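Side-chain contacts in mitochondrial enolase superfamily member 1 (PDB 4A35), which dehydrates L-fuconate to 2-keto-3-deoxy-L-fuconate in L-fucose breakdown, using magnesium to stabilise an enediolate intermediate: residues Glu277-Pro282 and Leu286-Ile291; Met249-Gln254 and Thr304-His309; Leu317-Ala322 and Lys347-Pro352. All blocks are in the same frame, centred on the assembly; numbering follows the deposited sequence. Where two conformers were deposited one is given.

How the contacts relate
All three contacts lie in the enolase-type C-terminal barrel, where parallel strands alternate with helices. Contacts 1 and 2 have centres about 9 Å apart and share a magnesium ion: contact 2 brings the end of strand 247-251 and the loop after strand 301-304 to the metal, and contact 1, which falls between those strands in sequence, adds the end of strand 275-277 and joins the loop after it to helix 285-295. Contact 3 comes last along the chain, its centre about 14 Å from that of contact 1 and about 16 Å from that of contact 2, and packs the ends of helices 311-319 and 335-348 together. Ala322 of contact 3 packs on Ala289, so contact 3 borders the helix of contact 1.

Contact 1 (Glu277-Pro282 and Leu286-Ile291); sequences EEPTSP and LGHATI. With MG (magnesium ion), chain B.
His288 reaches from its helix into the bend made by Pro279, Thr280 and Ser281, and it loses more surface to that loop than any other residue of 286-291. Its CB lies close to the carbonyl of Ala322. Beyond it, CG is swung beside the backbone N (chi1 -84°), which turns the ring back toward the start of the helix, where ND1 is hydrogen-bonded to Asp284 O. Thr280 CG2 sits 3.7 Å from that same ND1. On the other branch, His288 CD2 comes within 3.7 Å of Pro279 CD, and His288 NE2 is nearer still, 3.5 Å from that proline carbon. At the tip, His288 CE1 lies 3.2 Å from Ser281 O, which meets the edge of the imidazole in its plane. The bond from ND1 probably sets the ring's rotation, with Ser281 O packed close against the neighbouring CE1.

Three residues further along the same helix, Ile291 CD1 packs against the loop, 3.8 Å from Thr280 CG2 and 3.9 Å from Pro279 CG. The loop's other end is polar: Glu277, its chain fully extended, binds the magnesium ion through OE2 at 2.2 Å, and Glu278 OE1 accepts a bond of 2.7 Å from metal water 1, while its OE2 is held by Gln254.

Around this, His288 and Ile291 rest on Ile302 of strand 301-304, and helix 258-268 meets Pro279 and Ile291 through Ala261. Tyr155 of the second subunit packs on Thr280 and Ser281. The contact therefore ties a metal-bearing strand end of the barrel to the helix that follows it.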
ATOM      1  N   GLU A 277      18.163  -7.726  -7.861  1.00 16.31           N
ATOM      2  CA  GLU A 277      16.726  -7.553  -7.761  1.00 17.17           C
ATOM      3  C   GLU A 277      16.338  -7.084  -6.330  1.00 19.84           C
ATOM      4  O   GLU A 277      16.857  -7.605  -5.330  1.00 19.34           O
ATOM      5  CB  GLU A 277      16.059  -8.880  -8.136  1.00 18.05           C
ATOM      6  CG  GLU A 277      14.535  -8.903  -7.991  1.00 20.11           C
ATOM      7  CD  GLU A 277      13.981 -10.225  -8.519  1.00 24.19           C
ATOM      8  OE1 GLU A 277      14.649 -10.811  -9.403  1.00 21.61           O
ATOM      9  OE2 GLU A 277      12.840 -10.607  -8.156  1.00 22.68           O
ATOM     10  N   GLU A 278      15.350  -6.145  -6.252  1.00 15.28           N
ATOM     11  CA  GLU A 278      14.840  -5.566  -5.020  1.00 16.04           C
ATOM     12  C   GLU A 278      15.966  -5.237  -4.012  1.00 20.75           C
ATOM     13  O   GLU A 278      15.953  -5.744  -2.879  1.00 18.90           O
ATOM     14  CB  GLU A 278      13.793  -6.486  -4.380  1.00 18.38           C
ATOM     15  CG  GLU A 278      12.515  -6.572  -5.188  1.00 18.69           C
ATOM     16  CD  GLU A 278      11.370  -6.861  -4.247  1.00 20.16           C
ATOM     17  OE1 GLU A 278      11.326  -7.998  -3.707  1.00 22.39           O
ATOM     18  OE2 GLU A 278      10.532  -5.956  -4.034  1.00 19.96           O
ATOM     19  N   PRO A 279      16.980  -4.426  -4.394  1.00 20.03           N
ATOM     20  CA  PRO A 279      18.045  -4.098  -3.415  1.00 19.38           C
ATOM     21  C   PRO A 279      17.503  -3.369  -2.177  1.00 21.21           C
ATOM     22  O   PRO A 279      18.106  -3.456  -1.114  1.00 21.39           O
ATOM     23  CB  PRO A 279      19.006  -3.216  -4.221  1.00 20.26           C
ATOM     24  CG  PRO A 279      18.109  -2.557  -5.302  1.00 22.90           C
ATOM     25  CD  PRO A 279      17.215  -3.743  -5.689  1.00 20.73           C
ATOM     26  N   THR A 280      16.352  -2.656  -2.288  1.00 17.99           N
ATOM     27  CA  THR A 280      15.832  -1.938  -1.124  1.00 17.81           C
ATOM     28  C   THR A 280      14.296  -1.994  -1.161  1.00 20.38           C
ATOM     29  O   THR A 280      13.722  -2.776  -1.967  1.00 19.66           O
ATOM     30  CB  THR A 280      16.406  -0.495  -1.068  1.00 17.50           C
ATOM     31  OG1 THR A 280      16.142   0.027   0.216  1.00 19.25           O
ATOM     32  CG2 THR A 280      15.828   0.462  -2.179  1.00 18.20           C
ATOM     33  N   SER A 281      13.671  -1.205  -0.291  1.00 17.80           N
ATOM     34  CA  SER A 281      12.200  -1.064  -0.162  1.00 17.22           C
ATOM     35  C   SER A 281      11.532  -0.970  -1.577  1.00 20.88           C
ATOM     36  O   SER A 281      11.987  -0.161  -2.400  1.00 18.42           O
ATOM     37  CB  SER A 281      11.857   0.163   0.668  1.00 18.34           C
ATOM     38  OG  SER A 281      10.491   0.505   0.494  1.00 17.21           O
ATOM     39  N   PRO A 282      10.420  -1.716  -1.810  1.00 18.39           N
ATOM     40  CA  PRO A 282       9.738  -1.685  -3.126  1.00 16.71           C
ATOM     41  C   PRO A 282       9.075  -0.328  -3.375  1.00 20.39           C
ATOM     42  O   PRO A 282       8.675  -0.063  -4.498  1.00 20.45           O
ATOM     43  CB  PRO A 282       8.697  -2.800  -2.992  1.00 17.74           C
ATOM     44  CG  PRO A 282       8.314  -2.731  -1.513  1.00 23.73           C
ATOM     45  CD  PRO A 282       9.693  -2.611  -0.881  1.00 20.40           C
ATOM     46  N   LEU A 286      13.404   6.677  -5.585  1.00 18.17           N
ATOM     47  CA  LEU A 286      14.647   7.446  -5.590  1.00 17.92           C
ATOM     48  C   LEU A 286      15.818   6.568  -5.137  1.00 18.20           C
ATOM     49  O   LEU A 286      16.937   6.716  -5.685  1.00 17.54           O
ATOM     50  CB  LEU A 286      14.549   8.709  -4.721  1.00 17.35           C
ATOM     51  CG  LEU A 286      13.367   9.704  -5.070  1.00 20.76           C
ATOM     52  CD1 LEU A 286      13.453  10.973  -4.179  1.00 20.32           C
ATOM     53  CD2 LEU A 286      13.381  10.097  -6.535  1.00 21.61           C
ATOM     54  N   GLY A 287      15.540   5.668  -4.200  1.00 17.49           N
ATOM     55  CA  GLY A 287      16.543   4.725  -3.706  1.00 18.55           C
ATOM     56  C   GLY A 287      17.054   3.771  -4.768  1.00 18.76           C
ATOM     57  O   GLY A 287      18.274   3.550  -4.899  1.00 16.59           O
ATOM     58  N   HIS A 288      16.124   3.204  -5.556  1.00 18.62           N
ATOM     59  CA  HIS A 288      16.487   2.308  -6.653  1.00 17.20           C
ATOM     60  C   HIS A 288      17.327   3.055  -7.688  1.00 20.59           C
ATOM     61  O   HIS A 288      18.369   2.518  -8.126  1.00 19.06           O
ATOM     62  CB  HIS A 288      15.251   1.647  -7.286  1.00 16.54           C
ATOM     63  CG  HIS A 288      14.813   0.421  -6.540  1.00 18.21           C
ATOM     64  ND1 HIS A 288      14.032   0.509  -5.402  1.00 19.47           N
ATOM     65  CD2 HIS A 288      15.088  -0.888  -6.781  1.00 21.01           C
ATOM     66  CE1 HIS A 288      13.834  -0.748  -4.998  1.00 20.03           C
ATOM     67  NE2 HIS A 288      14.441  -1.616  -5.791  1.00 20.45           N
ATOM     68  N   ALA A 289      16.951   4.329  -8.008  1.00 19.63           N
ATOM     69  CA  ALA A 289      17.743   5.148  -8.927  1.00 20.26           C
ATOM     70  C   ALA A 289      19.140   5.426  -8.358  1.00 21.43           C
ATOM     71  O   ALA A 289      20.116   5.358  -9.090  1.00 19.73           O
ATOM     72  CB  ALA A 289      17.016   6.464  -9.242  1.00 21.06           C
ATOM     73  N   THR A 290      19.261   5.727  -7.040  1.00 21.11           N
ATOM     74  CA  THR A 290      20.591   5.955  -6.439  1.00 20.93           C
ATOM     75  C   THR A 290      21.491   4.687  -6.587  1.00 21.17           C
ATOM     76  O   THR A 290      22.674   4.805  -6.956  1.00 22.01           O
ATOM     77  CB  THR A 290      20.449   6.411  -4.961  1.00 18.38           C
ATOM     78  OG1 THR A 290      19.743   7.635  -4.950  1.00 20.44           O
ATOM     79  CG2 THR A 290      21.816   6.599  -4.266  1.00 17.94           C
ATOM     80  N   ILE A 291      20.927   3.501  -6.325  1.00 17.80           N
ATOM     81  CA  ILE A 291      21.665   2.231  -6.392  1.00 16.47           C
ATOM     82  C   ILE A 291      22.004   1.947  -7.857  1.00 18.81           C
ATOM     83  O   ILE A 291      23.135   1.585  -8.152  1.00 18.18           O
ATOM     84  CB  ILE A 291      20.846   1.105  -5.742  1.00 16.67           C
ATOM     85  CG1 ILE A 291      20.638   1.400  -4.224  1.00 15.39           C
ATOM     86  CG2 ILE A 291      21.509  -0.296  -5.974  1.00 16.28           C
ATOM     87  CD1 ILE A 291      19.404   0.613  -3.514  1.00 17.26           C
TER
HETATM   88 MG    MG B1445      12.248 -11.469  -6.253  1.00 23.25          MG
HETATM   89  O   HOH W   1      12.620 -10.040  -4.983  1.00 22.47           O
HETATM   90  O   HOH W   2      11.250 -12.741  -4.460  1.00 39.24           O
HETATM   91  O   HOH W   3      11.689 -13.202  -6.986  1.00 29.17           O

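Contact 2 (Met249-Gln254 and Thr304-His309); sequences MMDANQ and TGEQCH. With MG (magnesium ion), chain B.
Gln254 lays the end of its extended side chain over Gln307, which runs nearly perpendicular to it. Gln254 NE2 gives a hydrogen bond of 3.1 Å to Gln307 OE1. It is bent (137° at the hydrogen) and arrives 57° out of the carbonyl plane, so it misses the lone pairs. The same NE2 is also hydrogen-bonded to Glu278 OE2, and Gln254 OE1 is taken by Arg103 of the second subunit, which together settle which way round this amide lies.

Deeper in, Glu306 starts between its backbone N and carbonyl carbon (chi1 75°) and then runs straight to the magnesium ion, which its OE1 binds at 2.1 Å. Asp251 OD2 binds the metal at 2.2 Å and also takes a hydrogen bond from Lys223. Asp251 OD1 closes an Asx turn by accepting from Asn253 N at 3.0 Å, and metal water 1 donates to it as well. Asn253 ND2 works through solvent: metal water 2 accepts from it at 2.8 Å and donates to Glu306 OE2 at 2.7 Å.

Asp251 OD2 and Glu306 OE1 stand 4.2 Å apart, two carboxylate oxygens whose mutual repulsion the shared cation probably offsets. With Glu277 they leave three metal positions to water. The magnesium stabilises the enediolate intermediate of this enzyme, and substrate oxygens probably replace some of these waters when it does so.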
ATOM      1  N   MET A 249      21.548 -14.145 -11.771  1.00 21.47           N
ATOM      2  CA  MET A 249      20.833 -12.992 -11.229  1.00 22.28           C
ATOM      3  C   MET A 249      20.802 -13.099  -9.707  1.00 23.75           C
ATOM      4  O   MET A 249      20.647 -14.198  -9.182  1.00 24.72           O
ATOM      5  CB  MET A 249      19.390 -12.878 -11.774  1.00 23.77           C
ATOM      6  CG  MET A 249      19.343 -12.827 -13.254  1.00 28.81           C
ATOM      7  SD  MET A 249      18.915 -14.475 -13.935  1.00 34.53           S
ATOM      8  CE  MET A 249      17.848 -13.903 -15.186  1.00 29.90           C
ATOM      9  N   MET A 250      20.915 -11.981  -9.022  1.00 18.31           N
ATOM     10  CA  MET A 250      20.828 -11.935  -7.543  1.00 16.36           C
ATOM     11  C   MET A 250      19.538 -11.244  -7.101  1.00 20.53           C
ATOM     12  O   MET A 250      19.071 -10.302  -7.777  1.00 20.26           O
ATOM     13  CB  MET A 250      22.058 -11.242  -6.948  1.00 17.22           C
ATOM     14  CG  MET A 250      23.350 -12.050  -7.204  1.00 19.37           C
ATOM     15  SD  MET A 250      24.738 -11.017  -6.715  1.00 21.95           S
ATOM     16  CE  MET A 250      26.165 -12.072  -7.166  1.00 20.55           C
ATOM     17  N   ASP A 251      19.023 -11.629  -5.920  1.00 17.91           N
ATOM     18  CA  ASP A 251      17.755 -11.091  -5.422  1.00 18.33           C
ATOM     19  C   ASP A 251      17.877 -10.875  -3.916  1.00 19.88           C
ATOM     20  O   ASP A 251      18.096 -11.833  -3.173  1.00 17.17           O
ATOM     21  CB  ASP A 251      16.611 -12.079  -5.771  1.00 20.10           C
ATOM     22  CG  ASP A 251      15.216 -11.559  -5.400  1.00 18.56           C
ATOM     23  OD1 ASP A 251      15.129 -10.512  -4.719  1.00 17.30           O
ATOM     24  OD2 ASP A 251      14.214 -12.231  -5.743  1.00 20.70           O
ATOM     25  N   ALA A 252      17.857  -9.611  -3.485  1.00 17.46           N
ATOM     26  CA  ALA A 252      18.023  -9.243  -2.074  1.00 16.12           C
ATOM     27  C   ALA A 252      16.688  -9.129  -1.346  1.00 18.59           C
ATOM     28  O   ALA A 252      16.730  -8.866  -0.138  1.00 18.54           O
ATOM     29  CB  ALA A 252      18.787  -7.929  -1.952  1.00 18.12           C
ATOM     30  N   ASN A 253      15.523  -9.264  -2.059  1.00 15.58           N
ATOM     31  CA  ASN A 253      14.191  -9.190  -1.376  1.00 14.97           C
ATOM     32  C   ASN A 253      14.091  -8.017  -0.359  1.00 18.61           C
ATOM     33  O   ASN A 253      13.587  -8.187   0.795  1.00 16.93           O
ATOM     34  CB  ASN A 253      13.894 -10.532  -0.641  1.00 18.54           C
ATOM     35  CG  ASN A 253      13.622 -11.645  -1.625  1.00 24.99           C
ATOM     36  OD1 ASN A 253      14.527 -12.400  -1.973  1.00 20.09           O
ATOM     37  ND2 ASN A 253      12.439 -11.643  -2.233  1.00 26.96           N
ATOM     38  N   GLN A 254      14.538  -6.790  -0.811  1.00 15.49           N
ATOM     39  CA  GLN A 254      14.344  -5.515  -0.089  1.00 15.10           C
ATOM     40  C   GLN A 254      15.170  -5.374   1.183  1.00 19.26           C
ATOM     41  O   GLN A 254      14.887  -4.491   1.976  1.00 17.76           O
ATOM     42  CB  GLN A 254      12.823  -5.321   0.292  1.00 13.75           C
ATOM     43  CG  GLN A 254      11.863  -5.671  -0.855  1.00 18.34           C
ATOM     44  CD  GLN A 254      10.438  -5.946  -0.383  1.00 20.02           C
ATOM     45  OE1 GLN A 254      10.135  -5.968   0.821  1.00 17.95           O
ATOM     46  NE2 GLN A 254       9.537  -6.230  -1.328  1.00 21.31           N
ATOM     47  N   THR A 304      13.404  -4.532 -10.336  1.00 14.46           N
ATOM     48  CA  THR A 304      12.466  -4.485  -9.209  1.00 15.03           C
ATOM     49  C   THR A 304      11.070  -4.566  -9.761  1.00 18.96           C
ATOM     50  O   THR A 304      10.872  -4.410 -10.982  1.00 17.13           O
ATOM     51  CB  THR A 304      12.682  -3.225  -8.267  1.00 15.46           C
ATOM     52  OG1 THR A 304      11.830  -3.397  -7.090  1.00 18.70           O
ATOM     53  CG2 THR A 304      12.276  -1.886  -8.967  1.00 19.89           C
ATOM     54  N   GLY A 305      10.114  -4.799  -8.857  1.00 17.83           N
ATOM     55  CA  GLY A 305       8.718  -4.754  -9.240  1.00 17.64           C
ATOM     56  C   GLY A 305       7.772  -5.783  -8.673  1.00 19.58           C
ATOM     57  O   GLY A 305       6.570  -5.529  -8.692  1.00 18.97           O
ATOM     58  N   GLU A 306       8.262  -6.961  -8.247  1.00 18.34           N
ATOM     59  CA  GLU A 306       7.321  -7.983  -7.783  1.00 19.51           C
ATOM     60  C   GLU A 306       6.371  -7.508  -6.645  1.00 21.62           C
ATOM     61  O   GLU A 306       5.264  -8.030  -6.594  1.00 21.40           O
ATOM     62  CB  GLU A 306       8.049  -9.249  -7.312  1.00 20.52           C
ATOM     63  CG  GLU A 306       8.709  -9.111  -5.966  1.00 24.59           C
ATOM     64  CD  GLU A 306       9.502 -10.346  -5.639  1.00 31.93           C
ATOM     65  OE1 GLU A 306      10.336 -10.727  -6.488  1.00 27.60           O
ATOM     66  OE2 GLU A 306       9.261 -10.960  -4.581  1.00 29.18           O
ATOM     67  N   GLN A 307       6.799  -6.540  -5.735  1.00 16.82           N
ATOM     68  CA  GLN A 307       5.930  -6.060  -4.671  1.00 18.35           C
ATOM     69  C   GLN A 307       5.530  -4.607  -4.928  1.00 21.39           C
ATOM     70  O   GLN A 307       4.954  -3.962  -4.044  1.00 22.41           O
ATOM     71  CB  GLN A 307       6.604  -6.213  -3.278  1.00 19.49           C
ATOM     72  CG  GLN A 307       6.672  -7.696  -2.843  1.00 23.32           C
ATOM     73  CD  GLN A 307       6.490  -7.899  -1.349  1.00 36.66           C
ATOM     74  OE1 GLN A 307       7.399  -8.366  -0.641  1.00 42.11           O
ATOM     75  NE2 GLN A 307       5.276  -7.702  -0.851  1.00 31.43           N
ATOM     76  N   CYS A 308       5.886  -4.072  -6.138  1.00 16.09           N
ATOM     77  CA  CYS A 308       5.517  -2.735  -6.549  0.50 16.19           C
ATOM     78  C   CYS A 308       3.981  -2.663  -6.614  1.00 19.17           C
ATOM     79  O   CYS A 308       3.386  -3.402  -7.411  1.00 17.16           O
ATOM     80  CB  CYS A 308       6.140  -2.441  -7.895  0.50 17.07           C
ATOM     81  SG  CYS A 308       5.646  -0.857  -8.526  0.50 20.65           S
ATOM     82  N   HIS A 309       3.353  -1.919  -5.739  1.00 16.25           N
ATOM     83  CA  HIS A 309       1.893  -2.004  -5.556  1.00 15.02           C
ATOM     84  C   HIS A 309       0.944  -1.533  -6.673  1.00 16.43           C
ATOM     85  O   HIS A 309      -0.195  -2.036  -6.729  1.00 18.09           O
ATOM     86  CB  HIS A 309       1.459  -1.452  -4.172  1.00 14.82           C
ATOM     87  CG  HIS A 309       1.814  -0.018  -3.917  1.00 17.21           C
ATOM     88  ND1 HIS A 309       1.003   1.003  -4.367  1.00 20.83           N
ATOM     89  CD2 HIS A 309       2.888   0.516  -3.295  1.00 19.58           C
ATOM     90  CE1 HIS A 309       1.579   2.128  -3.981  1.00 19.37           C
ATOM     91  NE2 HIS A 309       2.728   1.898  -3.367  1.00 21.39           N
TER
HETATM   92 MG    MG B1445      12.248 -11.469  -6.253  1.00 23.25          MG
HETATM   93  O   HOH W   1      12.620 -10.040  -4.983  1.00 22.47           O
HETATM   94  O   HOH W   4       9.935  -9.577  -2.074  1.00 23.04           O
HETATM   95  O   HOH W   2      11.250 -12.741  -4.460  1.00 39.24           O
HETATM   96  O   HOH W   3      11.689 -13.202  -6.986  1.00 29.17           O

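Contact 3 (Leu317-Ala322 and Lys347-Pro352); sequences LLQAKA and KKFEIP
The Phe349 ring receives Leu318 on one face: Leu318 CB stands 3.6 Å from the centroid of that ring and only 11° off its normal, a CH-pi contact close to the centre. On the same side but off centre, Leu318 O lies 3.6 Å from Phe349 CD2, and Gln319 CG is 4.0 Å from Phe349 CZ. The Gln319 amide, the other flat group here, is turned 86° against the ring, and it is the aliphatic part of that side chain that touches.

Leu318 divides its two methyls between the partners. CD1 of Leu318, 3.8 Å from CD1 of Phe349, stays on the same side of the ring, displaced beyond that atom, whereas Leu318 CD2 runs on to Ile351 and sits 3.6 Å from Ile351 CG1; Leu318 and Ile351 lie side by side, pointing opposite ways. Phe349 itself has CG placed beside its backbone N (chi1 -79°), which carries the ring across to the other helix. The contact across the segments is apolar.

Both helices finish here in Schellman motifs, with Lys321 and Glu350 taking the positive phi. Beside the second of these ends, Lys347 NZ makes a salt bridge of 3.0 Å to Glu350 OE2.

Leu318 and Ile351 both rest on Leu326 of strand 325-326. Val159 touches Phe349 and Gln319, and Leu286 of the second subunit packs on Gln319. Two successive outer helices of the barrel, 311-319 and 335-348, are thus joined at their C-terminal ends, packed against strand 325-326, which comes between them in the chain.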
ATOM      1  N   LEU A 317       9.290   4.795 -11.337  1.00 14.63           N
ATOM      2  CA  LEU A 317      10.534   4.011 -11.550  1.00 14.56           C
ATOM      3  C   LEU A 317      11.088   4.238 -12.974  1.00 17.69           C
ATOM      4  O   LEU A 317      12.297   4.386 -13.162  1.00 17.15           O
ATOM      5  CB  LEU A 317      10.269   2.489 -11.351  1.00 14.68           C
ATOM      6  CG  LEU A 317      10.019   2.076  -9.874  1.00 17.37           C
ATOM      7  CD1 LEU A 317       9.442   0.624  -9.823  1.00 15.72           C
ATOM      8  CD2 LEU A 317      11.348   2.213  -9.016  1.00 20.03           C
ATOM      9  N   LEU A 318      10.183   4.321 -13.959  1.00 16.76           N
ATOM     10  CA  LEU A 318      10.550   4.567 -15.365  1.00 15.93           C
ATOM     11  C   LEU A 318      10.985   6.054 -15.509  1.00 18.83           C
ATOM     12  O   LEU A 318      11.987   6.333 -16.148  1.00 17.77           O
ATOM     13  CB  LEU A 318       9.376   4.221 -16.284  1.00 15.51           C
ATOM     14  CG  LEU A 318       9.081   2.682 -16.383  1.00 19.06           C
ATOM     15  CD1 LEU A 318       7.736   2.428 -17.022  1.00 18.59           C
ATOM     16  CD2 LEU A 318      10.216   1.964 -17.140  1.00 20.99           C
ATOM     17  N   GLN A 319      10.211   6.986 -14.934  1.00 17.00           N
ATOM     18  CA  GLN A 319      10.522   8.441 -14.990  1.00 17.70           C
ATOM     19  C   GLN A 319      11.920   8.769 -14.426  1.00 20.42           C
ATOM     20  O   GLN A 319      12.663   9.529 -15.051  1.00 19.97           O
ATOM     21  CB  GLN A 319       9.485   9.257 -14.252  1.00 18.65           C
ATOM     22  CG  GLN A 319       8.199   9.377 -15.038  1.00 19.24           C
ATOM     23  CD  GLN A 319       7.127  10.070 -14.235  1.00 23.52           C
ATOM     24  OE1 GLN A 319       6.907   9.766 -13.064  1.00 20.20           O
ATOM     25  NE2 GLN A 319       6.499  11.080 -14.833  1.00 23.09           N
ATOM     26  N   ALA A 320      12.263   8.154 -13.266  1.00 19.22           N
ATOM     27  CA  ALA A 320      13.517   8.373 -12.587  1.00 19.73           C
ATOM     28  C   ALA A 320      14.657   7.525 -13.165  1.00 20.51           C
ATOM     29  O   ALA A 320      15.764   7.609 -12.620  1.00 19.09           O
ATOM     30  CB  ALA A 320      13.373   8.116 -11.089  1.00 19.19           C
ATOM     31  N   LYS A 321      14.386   6.650 -14.183  1.00 18.72           N
ATOM     32  CA  LYS A 321      15.390   5.729 -14.761  1.00 20.61           C
ATOM     33  C   LYS A 321      16.027   4.888 -13.625  1.00 22.74           C
ATOM     34  O   LYS A 321      17.243   4.729 -13.526  1.00 23.47           O
ATOM     35  CB  LYS A 321      16.456   6.490 -15.600  1.00 23.46           C
ATOM     36  CG  LYS A 321      15.851   7.339 -16.682  1.00 25.90           C
ATOM     37  CD  LYS A 321      16.950   7.862 -17.594  1.00 30.88           C
ATOM     38  CE  LYS A 321      16.328   8.497 -18.795  1.00 40.66           C
ATOM     39  NZ  LYS A 321      17.372   9.038 -19.698  1.00 58.46           N
ATOM     40  N   ALA A 322      15.176   4.387 -12.743  1.00 19.52           N
ATOM     41  CA  ALA A 322      15.566   3.713 -11.516  1.00 18.45           C
ATOM     42  C   ALA A 322      15.841   2.234 -11.731  1.00 19.99           C
ATOM     43  O   ALA A 322      16.285   1.579 -10.798  1.00 20.12           O
ATOM     44  CB  ALA A 322      14.448   3.881 -10.467  1.00 18.28           C
ATOM     45  N   LYS A 347       7.379  -0.293 -22.565  1.00 15.80           N
ATOM     46  CA  LYS A 347       7.733  -0.147 -24.007  1.00 16.88           C
ATOM     47  C   LYS A 347       7.959   1.354 -24.370  1.00 20.01           C
ATOM     48  O   LYS A 347       8.937   1.675 -25.059  1.00 19.66           O
ATOM     49  CB  LYS A 347       6.635  -0.768 -24.899  1.00 19.06           C
ATOM     50  CG  LYS A 347       6.899  -0.691 -26.421  1.00 18.74           C
ATOM     51  CD  LYS A 347       8.308  -1.126 -26.835  1.00 19.01           C
ATOM     52  CE  LYS A 347       8.351  -1.141 -28.333  1.00 28.97           C
ATOM     53  NZ  LYS A 347       9.765  -1.130 -28.796  1.00 28.58           N
ATOM     54  N   LYS A 348       7.039   2.234 -23.935  1.00 19.66           N
ATOM     55  CA  LYS A 348       7.107   3.705 -24.132  1.00 20.40           C
ATOM     56  C   LYS A 348       8.480   4.238 -23.638  1.00 23.34           C
ATOM     57  O   LYS A 348       9.119   5.027 -24.353  1.00 20.52           O
ATOM     58  CB  LYS A 348       5.926   4.414 -23.413  1.00 21.79           C
ATOM     59  CG  LYS A 348       5.896   5.951 -23.598  1.00 22.83           C
ATOM     60  CD  LYS A 348       5.178   6.361 -24.899  1.00 28.83           C
ATOM     61  CE  LYS A 348       5.413   7.799 -25.351  1.00 32.88           C
ATOM     62  NZ  LYS A 348       4.947   8.774 -24.365  1.00 52.46           N
ATOM     63  N   PHE A 349       8.986   3.698 -22.495  1.00 19.38           N
ATOM     64  CA  PHE A 349      10.291   4.055 -21.941  1.00 19.65           C
ATOM     65  C   PHE A 349      11.442   3.149 -22.463  1.00 21.70           C
ATOM     66  O   PHE A 349      12.600   3.320 -22.029  1.00 20.02           O
ATOM     67  CB  PHE A 349      10.229   3.986 -20.398  1.00 19.66           C
ATOM     68  CG  PHE A 349       9.576   5.191 -19.767  1.00 20.11           C
ATOM     69  CD1 PHE A 349       8.187   5.249 -19.599  1.00 20.13           C
ATOM     70  CD2 PHE A 349      10.347   6.276 -19.333  1.00 21.22           C
ATOM     71  CE1 PHE A 349       7.579   6.385 -19.020  1.00 23.30           C
ATOM     72  CE2 PHE A 349       9.745   7.407 -18.747  1.00 21.61           C
ATOM     73  CZ  PHE A 349       8.368   7.451 -18.576  1.00 20.83           C
ATOM     74  N   GLU A 350      11.116   2.146 -23.354  1.00 17.93           N
ATOM     75  CA  GLU A 350      12.106   1.210 -23.906  1.00 19.79           C
ATOM     76  C   GLU A 350      12.899   0.466 -22.785  1.00 23.21           C
ATOM     77  O   GLU A 350      14.133   0.361 -22.832  1.00 23.40           O
ATOM     78  CB  GLU A 350      13.058   1.928 -24.911  1.00 20.70           C
ATOM     79  CG  GLU A 350      12.356   2.321 -26.197  1.00 27.09           C
ATOM     80  CD  GLU A 350      11.845   1.168 -27.046  1.00 36.22           C
ATOM     81  OE1 GLU A 350      12.353   0.029 -26.914  1.00 37.80           O
ATOM     82  OE2 GLU A 350      10.978   1.428 -27.906  1.00 31.03           O
ATOM     83  N   ILE A 351      12.165  -0.014 -21.768  1.00 19.38           N
ATOM     84  CA  ILE A 351      12.710  -0.761 -20.635  1.00 17.04           C
ATOM     85  C   ILE A 351      12.207  -2.218 -20.756  1.00 20.56           C
ATOM     86  O   ILE A 351      11.000  -2.433 -20.912  1.00 19.57           O
ATOM     87  CB  ILE A 351      12.373  -0.114 -19.253  1.00 18.92           C
ATOM     88  CG1 ILE A 351      13.139   1.273 -19.122  1.00 19.27           C
ATOM     89  CG2 ILE A 351      12.711  -1.028 -18.108  1.00 18.21           C
ATOM     90  CD1 ILE A 351      14.710   1.172 -19.158  1.00 20.96           C
ATOM     91  N   PRO A 352      13.113  -3.220 -20.667  1.00 17.41           N
ATOM     92  CA  PRO A 352      12.661  -4.636 -20.792  1.00 16.01           C
ATOM     93  C   PRO A 352      11.896  -5.115 -19.573  1.00 20.68           C
ATOM     94  O   PRO A 352      12.237  -4.793 -18.422  1.00 19.67           O
ATOM     95  CB  PRO A 352      13.979  -5.424 -20.945  1.00 17.13           C
ATOM     96  CG  PRO A 352      15.006  -4.598 -20.197  1.00 19.77           C
ATOM     97  CD  PRO A 352      14.584  -3.146 -20.497  1.00 17.44           C
TER